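Local coordinates for protein NADH dehydrogenase, putative (Plasmodium falciparum, PDB 5JWC) that probably transfers electrons from NADH to ubiquinone through a bound FAD, as a type II NADH dehydrogenase, and is inhibited by the quinolone RYL-552, at residues S36-F41 and N426-A431; I134-K139 and G341-I346. All coordinates share one frame; numbering follows the deposited sequence.

Overall arrangement
Both contacts are buried and lie against the same FAD, their centres about 10 Å apart, around the FAD-binding Rossmann-type fold, to which helix 424-440 is packed. Contact 1 packs the start of helix 38-46 against helix 424-440, and its small residues let backbone amides reach both cofactor phosphates. Contact 2 joins two loops at the ends of strands 131-134 and 337-339, neighbours in the central sheet; there aliphatic and sulfur packing backs an amide and a carboxylate that hold the phosphate next to the ribityl chain and a ribityl hydroxyl. Glu430, from contact 1, ties the two through a salt bridge to Lys344 and a probable hydrogen bond to Gly341 N, while Ala135 CB packs on Gly40 N.

Contact 1 (S36-F41 and N426-A431); sequences SGWGGF and NAKQEA. With FAD (flavin-adenine dinucleotide), chain C.
Gly39 N, which lies against Ala427 CB, donates a 2.8 Å hydrogen bond to FAD O1P, nearly straight at 163°. It belongs to the glycine-rich turn of a Rossmann-type fold, where helix 38-46 begins with Gly37 as N-cap. Trp38 N makes a 3.1 Å bond to FAD O2A, so consecutive amides serve the two phosphates, and the helix start would probably steady their charge. Glycine suits position 37 because its bare CA comes within 3.2 Å of FAD O5B. At 39 the missing side chain spares room for the phosphate oxygen O1P its own N binds. Ala427 turns its methyl toward this turn, with CB 3.7 Å from Trp38 CB, and also touches the FAD linker. One helical turn later, Ala431 offers another methyl to the backbone. In Trp38, CG beside the backbone N (chi1 -82°) sends the indole along the ribityl chain, with FAD O4' at the ring edge near its plane, 3.4 Å from CD1. NE1, the one polar atom of the indole, is satisfied by Thr66 OG1, and Lys428 CB approaches the ring obliquely. Between the two segments the closest approach is Gly39 O to Ala431 CB, at 3.3 Å.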
ATOM      1  N   SER A  36     -19.881  -5.175   4.933  1.00 25.91           N
ATOM      2  CA  SER A  36     -19.177  -5.882   3.872  1.00 26.82           C
ATOM      3  C   SER A  36     -18.152  -6.864   4.465  1.00 29.59           C
ATOM      4  O   SER A  36     -17.056  -7.034   3.935  1.00 26.73           O
ATOM      5  CB  SER A  36     -18.476  -4.886   2.933  1.00 28.65           C
ATOM      6  OG  SER A  36     -17.707  -3.921   3.661  1.00 29.90           O
ATOM      7  N   GLY A  37     -18.513  -7.503   5.574  1.00 27.43           N
ATOM      8  CA  GLY A  37     -17.580  -8.367   6.267  1.00 27.73           C
ATOM      9  C   GLY A  37     -17.918  -9.827   6.072  1.00 26.56           C
ATOM     10  O   GLY A  37     -18.555 -10.187   5.094  1.00 23.05           O
ATOM     11  N   TRP A  38     -17.517 -10.670   7.021  1.00 25.07           N
ATOM     12  CA  TRP A  38     -17.725 -12.108   6.855  1.00 25.79           C
ATOM     13  C   TRP A  38     -19.203 -12.450   6.671  1.00 26.35           C
ATOM     14  O   TRP A  38     -19.552 -13.261   5.822  1.00 26.95           O
ATOM     15  CB  TRP A  38     -17.123 -12.887   8.031  1.00 22.71           C
ATOM     16  CG  TRP A  38     -15.623 -13.106   7.850  1.00 21.26           C
ATOM     17  CD1 TRP A  38     -14.625 -12.362   8.382  1.00 26.87           C
ATOM     18  CD2 TRP A  38     -14.997 -14.111   7.045  1.00 23.05           C
ATOM     19  NE1 TRP A  38     -13.404 -12.843   7.977  1.00 24.14           N
ATOM     20  CE2 TRP A  38     -13.601 -13.919   7.158  1.00 24.47           C
ATOM     21  CE3 TRP A  38     -15.470 -15.167   6.254  1.00 23.11           C
ATOM     22  CZ2 TRP A  38     -12.677 -14.747   6.518  1.00 22.81           C
ATOM     23  CZ3 TRP A  38     -14.548 -15.986   5.610  1.00 23.93           C
ATOM     24  CH2 TRP A  38     -13.172 -15.762   5.740  1.00 23.86           C
ATOM     25  N   GLY A  39     -20.071 -11.817   7.438  1.00 24.51           N
ATOM     26  CA  GLY A  39     -21.488 -12.053   7.264  1.00 26.99           C
ATOM     27  C   GLY A  39     -22.037 -11.429   5.990  1.00 27.68           C
ATOM     28  O   GLY A  39     -22.608 -12.118   5.136  1.00 25.34           O
ATOM     29  N   GLY A  40     -21.866 -10.113   5.873  1.00 27.84           N
ATOM     30  CA  GLY A  40     -22.456  -9.361   4.778  1.00 26.85           C
ATOM     31  C   GLY A  40     -21.988  -9.834   3.419  1.00 27.68           C
ATOM     32  O   GLY A  40     -22.808 -10.085   2.536  1.00 27.00           O
ATOM     33  N   PHE A  41     -20.674  -9.963   3.253  1.00 27.06           N
ATOM     34  CA  PHE A  41     -20.088 -10.382   1.980  1.00 24.46           C
ATOM     35  C   PHE A  41     -20.477 -11.811   1.617  1.00 28.53           C
ATOM     36  O   PHE A  41     -20.822 -12.091   0.458  1.00 27.82           O
ATOM     37  CB  PHE A  41     -18.546 -10.233   2.020  1.00 26.58           C
ATOM     38  CG  PHE A  41     -17.850 -10.516   0.699  1.00 27.37           C
ATOM     39  CD1 PHE A  41     -18.208  -9.850  -0.452  1.00 29.58           C
ATOM     40  CD2 PHE A  41     -16.839 -11.456   0.625  1.00 29.47           C
ATOM     41  CE1 PHE A  41     -17.555 -10.114  -1.671  1.00 28.75           C
ATOM     42  CE2 PHE A  41     -16.174 -11.724  -0.585  1.00 30.13           C
ATOM     43  CZ  PHE A  41     -16.539 -11.041  -1.733  1.00 27.40           C
ATOM     44  N   ASN A 426     -18.470 -18.849  11.979  1.00 25.15           N
ATOM     45  CA  ASN A 426     -19.902 -18.783  12.235  1.00 25.65           C
ATOM     46  C   ASN A 426     -20.595 -17.715  11.386  1.00 26.61           C
ATOM     47  O   ASN A 426     -21.687 -17.963  10.892  1.00 25.98           O
ATOM     48  CB  ASN A 426     -20.185 -18.576  13.733  1.00 25.57           C
ATOM     49  CG  ASN A 426     -19.902 -19.849  14.536  1.00 29.02           C
ATOM     50  OD1 ASN A 426     -20.000 -20.947  13.998  1.00 26.09           O
ATOM     51  ND2 ASN A 426     -19.531 -19.704  15.798  1.00 26.45           N
ATOM     52  N   ALA A 427     -19.971 -16.550  11.201  1.00 24.20           N
ATOM     53  CA  ALA A 427     -20.576 -15.528  10.343  1.00 26.09           C
ATOM     54  C   ALA A 427     -20.787 -16.069   8.927  1.00 24.84           C
ATOM     55  O   ALA A 427     -21.819 -15.825   8.302  1.00 25.31           O
ATOM     56  CB  ALA A 427     -19.718 -14.242  10.318  1.00 25.10           C
ATOM     57  N   LYS A 428     -19.815 -16.818   8.426  1.00 25.92           N
ATOM     58  CA  LYS A 428     -19.938 -17.390   7.090  1.00 28.20           C
ATOM     59  C   LYS A 428     -21.047 -18.439   7.021  1.00 27.81           C
ATOM     60  O   LYS A 428     -21.849 -18.455   6.076  1.00 27.53           O
ATOM     61  CB  LYS A 428     -18.611 -18.003   6.648  1.00 25.47           C
ATOM     62  CG  LYS A 428     -18.674 -18.504   5.218  1.00 32.61           C
ATOM     63  CD  LYS A 428     -17.365 -19.141   4.795  1.00 32.23           C
ATOM     64  CE  LYS A 428     -17.354 -19.467   3.300  1.00 39.46           C
ATOM     65  NZ  LYS A 428     -16.081 -20.158   2.910  1.00 38.89           N
ATOM     66  N   GLN A 429     -21.108 -19.316   8.014  1.00 27.12           N
ATOM     67  CA  GLN A 429     -22.163 -20.336   7.999  1.00 27.53           C
ATOM     68  C   GLN A 429     -23.561 -19.714   8.143  1.00 28.86           C
ATOM     69  O   GLN A 429     -24.518 -20.199   7.530  1.00 28.05           O
ATOM     70  CB  GLN A 429     -21.935 -21.379   9.104  1.00 27.55           C
ATOM     71  CG  GLN A 429     -20.693 -22.230   8.911  1.00 30.20           C
ATOM     72  CD  GLN A 429     -20.467 -23.213  10.047  1.00 33.61           C
ATOM     73  OE1 GLN A 429     -21.412 -23.732  10.633  1.00 28.11           O
ATOM     74  NE2 GLN A 429     -19.201 -23.477  10.354  1.00 32.56           N
ATOM     75  N   GLU A 430     -23.683 -18.666   8.955  1.00 25.81           N
ATOM     76  CA  GLU A 430     -24.968 -17.979   9.134  1.00 26.94           C
ATOM     77  C   GLU A 430     -25.397 -17.309   7.835  1.00 32.34           C
ATOM     78  O   GLU A 430     -26.598 -17.272   7.489  1.00 31.14           O
ATOM     79  CB  GLU A 430     -24.895 -16.928  10.249  1.00 29.97           C
ATOM     80  CG  GLU A 430     -24.826 -17.484  11.669  1.00 29.12           C
ATOM     81  CD  GLU A 430     -24.298 -16.464  12.678  1.00 33.94           C
ATOM     82  OE1 GLU A 430     -24.358 -15.246  12.391  1.00 34.51           O
ATOM     83  OE2 GLU A 430     -23.812 -16.874  13.764  1.00 32.55           O
ATOM     84  N   ALA A 431     -24.419 -16.729   7.143  1.00 27.88           N
ATOM     85  CA  ALA A 431     -24.674 -16.075   5.871  1.00 29.40           C
ATOM     86  C   ALA A 431     -25.165 -17.074   4.837  1.00 25.99           C
ATOM     87  O   ALA A 431     -26.062 -16.756   4.058  1.00 28.33           O
ATOM     88  CB  ALA A 431     -23.405 -15.343   5.354  1.00 24.18           C
TER
HETATM   89  PA  FAD C 601     -16.990  -7.979  10.131  1.00 27.38           P
HETATM   90  O1A FAD C 601     -16.036  -7.199  10.988  1.00 26.51           O
HETATM   91  O2A FAD C 601     -16.348  -9.060   9.337  1.00 23.19           O
HETATM   92  O5B FAD C 601     -17.807  -6.989   9.159  1.00 29.22           O
HETATM   93  C5B FAD C 601     -18.541  -5.893   9.658  1.00 24.53           C
HETATM   94  C4B FAD C 601     -18.809  -4.983   8.471  1.00 29.97           C
HETATM   95  O4B FAD C 601     -19.759  -4.004   8.840  1.00 30.34           O
HETATM   96  C3B FAD C 601     -17.542  -4.242   8.034  1.00 29.18           C
HETATM   97  O3B FAD C 601     -17.514  -4.195   6.624  1.00 27.79           O
HETATM   98  C2B FAD C 601     -17.767  -2.835   8.541  1.00 30.83           C
HETATM   99  O2B FAD C 601     -17.119  -1.895   7.717  1.00 30.48           O
HETATM  100  C1B FAD C 601     -19.283  -2.750   8.405  1.00 29.62           C
HETATM  101  N9A FAD C 601     -19.930  -1.725   9.228  1.00 33.78           N
HETATM  102  C8A FAD C 601     -19.582  -1.305  10.490  1.00 32.48           C
HETATM  103  N7A FAD C 601     -20.474  -0.354  10.866  1.00 33.99           N
HETATM  104  C5A FAD C 601     -21.372  -0.171   9.873  1.00 33.91           C
HETATM  105  C6A FAD C 601     -22.468   0.669   9.754  1.00 35.28           C
HETATM  106  N6A FAD C 601     -22.839   1.439  10.776  1.00 34.88           N
HETATM  107  N1A FAD C 601     -23.220   0.624   8.602  1.00 37.96           N
HETATM  108  C2A FAD C 601     -22.880  -0.244   7.582  1.00 34.19           C
HETATM  109  N3A FAD C 601     -21.783  -1.076   7.707  1.00 31.22           N
HETATM  110  C4A FAD C 601     -21.041  -1.029   8.836  1.00 31.86           C
HETATM  111  N1  FAD C 601     -12.524 -15.803  13.072  1.00 27.37           N
HETATM  112  C2  FAD C 601     -12.337 -17.130  12.794  1.00 28.77           C
HETATM  113  O2  FAD C 601     -13.310 -17.871  12.721  1.00 28.75           O
HETATM  114  N3  FAD C 601     -11.067 -17.639  12.579  1.00 32.29           N
HETATM  115  C4  FAD C 601      -9.960 -16.834  12.630  1.00 33.72           C
HETATM  116  O4  FAD C 601      -8.840 -17.318  12.422  1.00 34.14           O
HETATM  117  C4X FAD C 601     -10.137 -15.481  12.898  1.00 29.83           C
HETATM  118  N5  FAD C 601      -9.056 -14.630  12.960  1.00 30.94           N
HETATM  119  C5X FAD C 601      -9.261 -13.282  13.229  1.00 29.31           C
HETATM  120  C6  FAD C 601      -8.180 -12.419  13.269  1.00 28.85           C
HETATM  121  C7  FAD C 601      -8.353 -11.067  13.539  1.00 30.57           C
HETATM  122  C7M FAD C 601      -7.140 -10.167  13.584  1.00 31.37           C
HETATM  123  C8  FAD C 601      -9.629 -10.564  13.754  1.00 28.88           C
HETATM  124  C8M FAD C 601      -9.840  -9.108  14.048  1.00 33.50           C
HETATM  125  C9  FAD C 601     -10.723 -11.431  13.710  1.00 27.00           C
HETATM  126  C9A FAD C 601     -10.543 -12.786  13.441  1.00 27.63           C
HETATM  127  N10 FAD C 601     -11.622 -13.651  13.388  1.00 26.42           N
HETATM  128  C10 FAD C 601     -11.423 -14.977  13.114  1.00 28.83           C
HETATM  129  C1' FAD C 601     -13.017 -13.172  13.666  1.00 27.03           C
HETATM  130  C2' FAD C 601     -13.788 -12.668  12.474  1.00 25.53           C
HETATM  131  O2' FAD C 601     -13.056 -11.644  11.860  1.00 26.38           O
HETATM  132  C3' FAD C 601     -15.080 -12.065  12.995  1.00 28.74           C
HETATM  133  O3' FAD C 601     -15.777 -12.989  13.799  1.00 27.64           O
HETATM  134  C4' FAD C 601     -15.898 -11.678  11.775  1.00 29.08           C
HETATM  135  O4' FAD C 601     -15.280 -10.538  11.236  1.00 28.11           O
HETATM  136  C5' FAD C 601     -17.354 -11.385  12.104  1.00 26.63           C
HETATM  137  O5' FAD C 601     -18.012 -11.118  10.884  1.00 28.60           O
HETATM  138  P   FAD C 601     -19.052  -9.890  10.792  1.00 26.52           P
HETATM  139  O1P FAD C 601     -19.688  -9.886   9.421  1.00 27.29           O
HETATM  140  O2P FAD C 601     -20.011 -10.049  11.939  1.00 29.70           O
HETATM  141  O3P FAD C 601     -18.157  -8.569  11.078  1.00 28.47           O

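Contact 2 (I134-K139 and G341-I346); sequences IAVGAK and GDCKKI. With FAD (flavin-adenine dinucleotide), chain C.
Cys343 packs its side chain into the bend formed by Ile134, Val136 and Gly137, its CB 3.4 Å from Gly137 O. The two segments resemble the paired FAD-binding loops of the two-dinucleotide-binding-domain flavoproteins: 134-139 corresponds to the ATG-like stretch and 341-346 opens with the Gly-Asp pair. A chi1 of 71° sets SG between the backbone N and carbonyl carbon of its own residue, and from there the sulfur meets Ile134 CG2 at 4.0 Å. A small, weakly polar thiol suits this place, since it fits among aliphatic groups and also lies near Ile134 O. Val136 divides its branches between two neighbours. CG2 packs against Cys343 CB, whereas CG1 lies over the adenine of FAD, 3.8 Å from C5A; helix 303-309 also packs against this valine.

Asp342 grips the cofactor at the phosphate next to the ribityl chain and at a ribityl hydroxyl. Its backbone N donates a 2.8 Å hydrogen bond to FAD O2P, and OD1 accepts one from the ribityl O3'. Its CB meanwhile rests on Gly137 CA. Having no CB is what lets the pyrophosphate lie so close to two glycines: Gly137, with positive phi, leaves the space to the bridging FAD O3P, and Gly341, where the preceding carbonyl O also crowds that side, brings its CA to 3.3 Å from FAD O2P. Behind the loop, Lys344, which also pairs with Glu430, folds back over its own turn. Its NZ bonds Gly341 O at 3.0 Å, from a position tilted out of the carbonyl plane.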
ATOM      1  N   ILE A 134     -28.733  -7.237   9.083  1.00 28.33           N
ATOM      2  CA  ILE A 134     -27.743  -6.474   9.836  1.00 29.18           C
ATOM      3  C   ILE A 134     -26.491  -7.325  10.121  1.00 31.52           C
ATOM      4  O   ILE A 134     -26.543  -8.336  10.826  1.00 27.76           O
ATOM      5  CB  ILE A 134     -28.321  -5.938  11.145  1.00 26.93           C
ATOM      6  CG1 ILE A 134     -29.626  -5.164  10.881  1.00 31.23           C
ATOM      7  CG2 ILE A 134     -27.274  -5.086  11.907  1.00 26.67           C
ATOM      8  CD1 ILE A 134     -30.247  -4.560  12.145  1.00 29.82           C
ATOM      9  N   ALA A 135     -25.375  -6.907   9.541  1.00 29.46           N
ATOM     10  CA  ALA A 135     -24.114  -7.623   9.692  1.00 28.92           C
ATOM     11  C   ALA A 135     -22.971  -6.633   9.897  1.00 28.40           C
ATOM     12  O   ALA A 135     -21.960  -6.691   9.187  1.00 30.02           O
ATOM     13  CB  ALA A 135     -23.850  -8.494   8.474  1.00 23.93           C
ATOM     14  N   VAL A 136     -23.129  -5.733  10.860  1.00 29.28           N
ATOM     15  CA  VAL A 136     -22.185  -4.617  11.047  1.00 29.85           C
ATOM     16  C   VAL A 136     -21.017  -4.948  11.958  1.00 28.38           C
ATOM     17  O   VAL A 136     -20.171  -4.096  12.234  1.00 29.66           O
ATOM     18  CB  VAL A 136     -22.895  -3.374  11.598  1.00 32.47           C
ATOM     19  CG1 VAL A 136     -23.957  -2.918  10.604  1.00 29.62           C
ATOM     20  CG2 VAL A 136     -23.517  -3.675  13.003  1.00 29.91           C
ATOM     21  N   GLY A 137     -20.966  -6.190  12.424  1.00 29.35           N
ATOM     22  CA  GLY A 137     -19.852  -6.620  13.242  1.00 30.66           C
ATOM     23  C   GLY A 137     -19.765  -5.902  14.578  1.00 31.44           C
ATOM     24  O   GLY A 137     -20.778  -5.577  15.191  1.00 30.34           O
ATOM     25  N   ALA A 138     -18.536  -5.704  15.041  1.00 29.92           N
ATOM     26  CA  ALA A 138     -18.263  -5.066  16.313  1.00 30.84           C
ATOM     27  C   ALA A 138     -17.070  -4.109  16.171  1.00 39.64           C
ATOM     28  O   ALA A 138     -16.484  -3.996  15.087  1.00 35.76           O
ATOM     29  CB  ALA A 138     -17.999  -6.122  17.377  1.00 33.69           C
ATOM     30  N   LYS A 139     -16.731  -3.390  17.237  1.00 38.43           N
ATOM     31  CA  LYS A 139     -15.572  -2.501  17.190  1.00 39.21           C
ATOM     32  C   LYS A 139     -14.611  -2.793  18.327  1.00 43.61           C
ATOM     33  O   LYS A 139     -14.868  -3.661  19.176  1.00 41.58           O
ATOM     34  CB  LYS A 139     -16.006  -1.026  17.180  1.00 42.15           C
ATOM     35  CG  LYS A 139     -16.700  -0.475  18.420  1.00 46.12           C
ATOM     36  CD  LYS A 139     -17.126   0.982  18.119  1.00 57.57           C
ATOM     37  CE  LYS A 139     -17.879   1.648  19.264  1.00 50.37           C
ATOM     38  NZ  LYS A 139     -17.158   1.436  20.548  1.00 58.78           N
ATOM     39  N   GLY A 341     -23.577 -12.791  12.425  1.00 29.36           N
ATOM     40  CA  GLY A 341     -22.211 -12.413  12.769  1.00 29.33           C
ATOM     41  C   GLY A 341     -22.037 -11.881  14.180  1.00 28.31           C
ATOM     42  O   GLY A 341     -22.829 -12.190  15.074  1.00 28.99           O
ATOM     43  N   ASP A 342     -21.000 -11.067  14.376  1.00 28.14           N
ATOM     44  CA  ASP A 342     -20.587 -10.608  15.716  1.00 31.95           C
ATOM     45  C   ASP A 342     -21.533  -9.611  16.385  1.00 33.88           C
ATOM     46  O   ASP A 342     -21.401  -9.335  17.580  1.00 32.72           O
ATOM     47  CB  ASP A 342     -19.224  -9.932  15.642  1.00 28.43           C
ATOM     48  CG  ASP A 342     -18.077 -10.907  15.444  1.00 32.52           C
ATOM     49  OD1 ASP A 342     -18.307 -12.128  15.310  1.00 30.43           O
ATOM     50  OD2 ASP A 342     -16.926 -10.419  15.394  1.00 34.02           O
ATOM     51  N   CYS A 343     -22.450  -9.019  15.625  1.00 32.43           N
ATOM     52  CA  CYS A 343     -23.318  -7.996  16.223  1.00 36.93           C
ATOM     53  C   CYS A 343     -24.520  -8.601  16.958  1.00 38.16           C
ATOM     54  O   CYS A 343     -25.313  -7.864  17.543  1.00 37.97           O
ATOM     55  CB  CYS A 343     -23.833  -7.005  15.162  1.00 31.26           C
ATOM     56  SG  CYS A 343     -25.070  -7.693  14.011  1.00 35.31           S
ATOM     57  N   LYS A 344     -24.658  -9.926  16.929  1.00 32.77           N
ATOM     58  CA  LYS A 344     -25.857 -10.574  17.457  1.00 35.63           C
ATOM     59  C   LYS A 344     -25.555 -11.729  18.417  1.00 36.58           C
ATOM     60  O   LYS A 344     -24.450 -12.288  18.411  1.00 30.22           O
ATOM     61  CB  LYS A 344     -26.741 -11.080  16.306  1.00 27.36           C
ATOM     62  CG  LYS A 344     -26.132 -12.226  15.501  1.00 31.77           C
ATOM     63  CD  LYS A 344     -26.576 -13.600  15.988  1.00 32.64           C
ATOM     64  CE  LYS A 344     -25.913 -14.726  15.192  1.00 30.39           C
ATOM     65  NZ  LYS A 344     -24.411 -14.739  15.318  1.00 31.25           N
ATOM     66  N   LYS A 345     -26.568 -12.085  19.205  1.00 32.63           N
ATOM     67  CA  LYS A 345     -26.606 -13.341  19.955  1.00 36.21           C
ATOM     68  C   LYS A 345     -27.965 -14.010  19.696  1.00 34.74           C
ATOM     69  O   LYS A 345     -28.977 -13.321  19.552  1.00 32.74           O
ATOM     70  CB  LYS A 345     -26.422 -13.095  21.457  1.00 38.31           C
ATOM     71  CG  LYS A 345     -24.976 -12.807  21.916  1.00 39.60           C
ATOM     72  CD  LYS A 345     -23.955 -13.827  21.400  1.00 42.24           C
ATOM     73  CE  LYS A 345     -22.494 -13.357  21.644  1.00 51.55           C
ATOM     74  NZ  LYS A 345     -21.460 -14.279  21.009  1.00 45.32           N
ATOM     75  N   ILE A 346     -27.986 -15.335  19.603  1.00 28.50           N
ATOM     76  CA  ILE A 346     -29.225 -16.069  19.368  1.00 28.46           C
ATOM     77  C   ILE A 346     -29.934 -16.401  20.694  1.00 38.49           C
ATOM     78  O   ILE A 346     -29.311 -16.911  21.626  1.00 33.74           O
ATOM     79  CB  ILE A 346     -28.959 -17.382  18.591  1.00 34.07           C
ATOM     80  CG1 ILE A 346     -28.296 -17.082  17.235  1.00 27.87           C
ATOM     81  CG2 ILE A 346     -30.264 -18.181  18.401  1.00 30.37           C
ATOM     82  CD1 ILE A 346     -28.089 -18.308  16.382  1.00 28.10           C
TER
HETATM   83  PA  FAD C 601     -16.990  -7.979  10.131  1.00 27.38           P
HETATM   84  O1A FAD C 601     -16.036  -7.199  10.988  1.00 26.51           O
HETATM   85  O2A FAD C 601     -16.348  -9.060   9.337  1.00 23.19           O
HETATM   86  O5B FAD C 601     -17.807  -6.989   9.159  1.00 29.22           O
HETATM   87  C5B FAD C 601     -18.541  -5.893   9.658  1.00 24.53           C
HETATM   88  C4B FAD C 601     -18.809  -4.983   8.471  1.00 29.97           C
HETATM   89  O4B FAD C 601     -19.759  -4.004   8.840  1.00 30.34           O
HETATM   90  C3B FAD C 601     -17.542  -4.242   8.034  1.00 29.18           C
HETATM   91  O3B FAD C 601     -17.514  -4.195   6.624  1.00 27.79           O
HETATM   92  C2B FAD C 601     -17.767  -2.835   8.541  1.00 30.83           C
HETATM   93  O2B FAD C 601     -17.119  -1.895   7.717  1.00 30.48           O
HETATM   94  C1B FAD C 601     -19.283  -2.750   8.405  1.00 29.62           C
HETATM   95  N9A FAD C 601     -19.930  -1.725   9.228  1.00 33.78           N
HETATM   96  C8A FAD C 601     -19.582  -1.305  10.490  1.00 32.48           C
HETATM   97  N7A FAD C 601     -20.474  -0.354  10.866  1.00 33.99           N
HETATM   98  C5A FAD C 601     -21.372  -0.171   9.873  1.00 33.91           C
HETATM   99  C6A FAD C 601     -22.468   0.669   9.754  1.00 35.28           C
HETATM  100  N6A FAD C 601     -22.839   1.439  10.776  1.00 34.88           N
HETATM  101  N1A FAD C 601     -23.220   0.624   8.602  1.00 37.96           N
HETATM  102  C2A FAD C 601     -22.880  -0.244   7.582  1.00 34.19           C
HETATM  103  N3A FAD C 601     -21.783  -1.076   7.707  1.00 31.22           N
HETATM  104  C4A FAD C 601     -21.041  -1.029   8.836  1.00 31.86           C
HETATM  105  N1  FAD C 601     -12.524 -15.803  13.072  1.00 27.37           N
HETATM  106  C2  FAD C 601     -12.337 -17.130  12.794  1.00 28.77           C
HETATM  107  O2  FAD C 601     -13.310 -17.871  12.721  1.00 28.75           O
HETATM  108  N3  FAD C 601     -11.067 -17.639  12.579  1.00 32.29           N
HETATM  109  C4  FAD C 601      -9.960 -16.834  12.630  1.00 33.72           C
HETATM  110  O4  FAD C 601      -8.840 -17.318  12.422  1.00 34.14           O
HETATM  111  C4X FAD C 601     -10.137 -15.481  12.898  1.00 29.83           C
HETATM  112  N5  FAD C 601      -9.056 -14.630  12.960  1.00 30.94           N
HETATM  113  C5X FAD C 601      -9.261 -13.282  13.229  1.00 29.31           C
HETATM  114  C6  FAD C 601      -8.180 -12.419  13.269  1.00 28.85           C
HETATM  115  C7  FAD C 601      -8.353 -11.067  13.539  1.00 30.57           C
HETATM  116  C7M FAD C 601      -7.140 -10.167  13.584  1.00 31.37           C
HETATM  117  C8  FAD C 601      -9.629 -10.564  13.754  1.00 28.88           C
HETATM  118  C8M FAD C 601      -9.840  -9.108  14.048  1.00 33.50           C
HETATM  119  C9  FAD C 601     -10.723 -11.431  13.710  1.00 27.00           C
HETATM  120  C9A FAD C 601     -10.543 -12.786  13.441  1.00 27.63           C
HETATM  121  N10 FAD C 601     -11.622 -13.651  13.388  1.00 26.42           N
HETATM  122  C10 FAD C 601     -11.423 -14.977  13.114  1.00 28.83           C
HETATM  123  C1' FAD C 601     -13.017 -13.172  13.666  1.00 27.03           C
HETATM  124  C2' FAD C 601     -13.788 -12.668  12.474  1.00 25.53           C
HETATM  125  O2' FAD C 601     -13.056 -11.644  11.860  1.00 26.38           O
HETATM  126  C3' FAD C 601     -15.080 -12.065  12.995  1.00 28.74           C
HETATM  127  O3' FAD C 601     -15.777 -12.989  13.799  1.00 27.64           O
HETATM  128  C4' FAD C 601     -15.898 -11.678  11.775  1.00 29.08           C
HETATM  129  O4' FAD C 601     -15.280 -10.538  11.236  1.00 28.11           O
HETATM  130  C5' FAD C 601     -17.354 -11.385  12.104  1.00 26.63           C
HETATM  131  O5' FAD C 601     -18.012 -11.118  10.884  1.00 28.60           O
HETATM  132  P   FAD C 601     -19.052  -9.890  10.792  1.00 26.52           P
HETATM  133  O1P FAD C 601     -19.688  -9.886   9.421  1.00 27.29           O
HETATM  134  O2P FAD C 601     -20.011 -10.049  11.939  1.00 29.70           O
HETATM  135  O3P FAD C 601     -18.157  -8.569  11.078  1.00 28.47           O